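Local coordinates for ATP grasp ligase (Microcystis aeruginosa MRC, PDB 5IG9), which probably uses ATP as an ATP-grasp ligase to close ester bonds between side chains of the microviridin precursor peptide, at residues S186-K190 and E191-N195. Sequence-based numbering, arbitrary orientation.
Sequences SPVTK and EDLDN
Thr189 opens a short helical turn that includes Asp192, their CA atoms 5.0 Å apart, as the chain leaves strand 186-187, outermost within this chain in an antiparallel sheet of this ATP-grasp ligase, and the reciprocal bonds of the two residues make a capping box with Thr189 as N-cap. From the extended backbone of Val188 and Thr189 the chain swings into helical torsions at Lys190. Leu193 N reaches back to Thr189 O at 3.1 Å, an i to i+4 bond, with a weak branch to Lys190 O, while Asp194 N bonds to Glu191 O in i to i+3 fashion.

In one half of the box, Asp192 N points almost straight at Thr189 OG1 (3.1 Å, N-H...O 162°). The threonine chi1 of 65° sets OG1 between its own N and carbonyl carbon, facing the first amides of the turn; Glu191 N adds a weak bond to the same oxygen. In the other half, Thr189 N donates to Asp192 OD2 at 3.2 Å (151°), meeting the carboxylate on its anti side and somewhat out of its plane. Asp192 CG lies anti to its carbonyl carbon, beside its own N, which folds the carboxylate back toward the N-cap. A weak hydroxyl bond from Thr189 OG1 also ends on OD2, 3.1 Å away. With an alanine in place of Asp192, Thr189 N is likely to lose its carboxylate partner and the threonine hydroxyl to be freer to turn, though the backbone bond to OG1 could persist.

An aromatic side chain of the other protein chain packs on Asp192. Val188 rests on Ile163 and Thr165 of the neighbouring strand, whereas Leu193 meets Lys152 and Ala155 of helix 148-157. The two apolar side chains cross at about a right angle, Val188 CG2 touching Leu193 CD1 at 3.7 Å.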
loop_
_atom_site.group_PDB
_atom_site.type_symbol
_atom_site.label_atom_id
_atom_site.label_comp_id
_atom_site.label_asym_id
_atom_site.label_seq_id
_atom_site.Cartn_x
_atom_site.Cartn_y
_atom_site.Cartn_z
ATOM N N SER A 186 0.647 -20.324 14.554
ATOM C CA SER A 186 0.788 -21.126 15.757
ATOM C C SER A 186 -0.566 -21.593 16.263
ATOM O O SER A 186 -1.567 -20.882 16.129
ATOM C CB SER A 186 1.492 -20.328 16.864
ATOM O OG SER A 186 2.669 -19.711 16.375
ATOM N N PRO A 187 -0.624 -22.786 16.853
ATOM C CA PRO A 187 -1.858 -23.217 17.514
ATOM C C PRO A 187 -2.106 -22.397 18.769
ATOM O O PRO A 187 -1.182 -22.097 19.528
ATOM C CB PRO A 187 -1.590 -24.688 17.859
ATOM C CG PRO A 187 -0.361 -25.069 17.092
ATOM C CD PRO A 187 0.424 -23.815 16.909
ATOM N N VAL A 188 -3.363 -22.032 18.982
ATOM C CA VAL A 188 -3.772 -21.368 20.212
ATOM C C VAL A 188 -4.271 -22.435 21.172
ATOM O O VAL A 188 -4.932 -23.402 20.767
ATOM C CB VAL A 188 -4.829 -20.274 19.951
ATOM C CG1 VAL A 188 -4.531 -19.556 18.643
ATOM C CG2 VAL A 188 -6.242 -20.831 19.954
ATOM N N THR A 189 -3.912 -22.292 22.438
ATOM C CA THR A 189 -4.146 -23.318 23.439
ATOM C C THR A 189 -5.258 -22.886 24.386
ATOM O O THR A 189 -5.787 -21.774 24.300
ATOM C CB THR A 189 -2.855 -23.616 24.208
ATOM O OG1 THR A 189 -2.462 -22.458 24.952
ATOM C CG2 THR A 189 -1.737 -23.984 23.241
ATOM N N LYS A 190 -5.620 -23.797 25.290
ATOM C CA LYS A 190 -6.536 -23.450 26.369
ATOM C C LYS A 190 -5.973 -22.320 27.223
ATOM O O LYS A 190 -6.721 -21.459 27.703
ATOM C CB LYS A 190 -6.821 -24.688 27.221
ATOM C CG LYS A 190 -6.835 -24.438 28.722
ATOM C CD LYS A 190 -6.513 -25.710 29.494
ATOM C CE LYS A 190 -6.284 -25.413 30.967
ATOM N NZ LYS A 190 -5.798 -26.607 31.708
ATOM N N GLU A 191 -4.652 -22.300 27.415
ATOM C CA GLU A 191 -4.033 -21.252 28.220
ATOM C C GLU A 191 -4.021 -19.921 27.478
ATOM O O GLU A 191 -4.229 -18.862 28.085
ATOM C CB GLU A 191 -2.615 -21.664 28.616
ATOM C CG GLU A 191 -1.849 -20.603 29.383
ATOM C CD GLU A 191 -0.484 -21.087 29.827
ATOM O OE1 GLU A 191 -0.360 -22.288 30.149
ATOM O OE2 GLU A 191 0.465 -20.273 29.841
ATOM N N ASP A 192 -3.789 -19.953 26.162
ATOM C CA ASP A 192 -3.864 -18.733 25.365
ATOM C C ASP A 192 -5.266 -18.136 25.377
ATOM O O ASP A 192 -5.422 -16.918 25.237
ATOM C CB ASP A 192 -3.427 -19.016 23.929
ATOM C CG ASP A 192 -1.950 -19.320 23.817
ATOM O OD1 ASP A 192 -1.154 -18.685 24.542
ATOM O OD2 ASP A 192 -1.584 -20.189 23.001
ATOM N N LEU A 193 -6.294 -18.971 25.542
ATOM C CA LEU A 193 -7.659 -18.463 25.557
ATOM C C LEU A 193 -8.006 -17.759 26.862
ATOM O O LEU A 193 -9.001 -17.029 26.911
ATOM C CB LEU A 193 -8.643 -19.603 25.295
ATOM C CG LEU A 193 -9.139 -19.793 23.859
ATOM C CD1 LEU A 193 -8.093 -19.367 22.842
ATOM C CD2 LEU A 193 -9.534 -21.243 23.639
ATOM N N ASP A 194 -7.221 -17.969 27.916
ATOM C CA ASP A 194 -7.421 -17.286 29.187
ATOM C C ASP A 194 -6.621 -15.994 29.295
ATOM O O ASP A 194 -6.726 -15.298 30.310
ATOM C CB ASP A 194 -7.057 -18.216 30.352
ATOM C CG ASP A 194 -8.097 -19.300 30.585
ATOM O OD1 ASP A 194 -9.305 -19.006 30.466
ATOM O OD2 ASP A 194 -7.703 -20.446 30.890
ATOM N N ASN A 195 -5.830 -15.658 28.278
ATOM C CA ASN A 195 -4.997 -14.459 28.264
ATOM C C ASN A 195 -5.267 -13.645 27.007
ATOM O O ASN A 195 -4.353 -13.190 26.316
ATOM C CB ASN A 195 -3.522 -14.832 28.366
ATOM C CG ASN A 195 -3.236 -15.737 29.545
ATOM O OD1 ASN A 195 -3.834 -15.592 30.611
ATOM N ND2 ASN A 195 -2.326 -16.686 29.357
#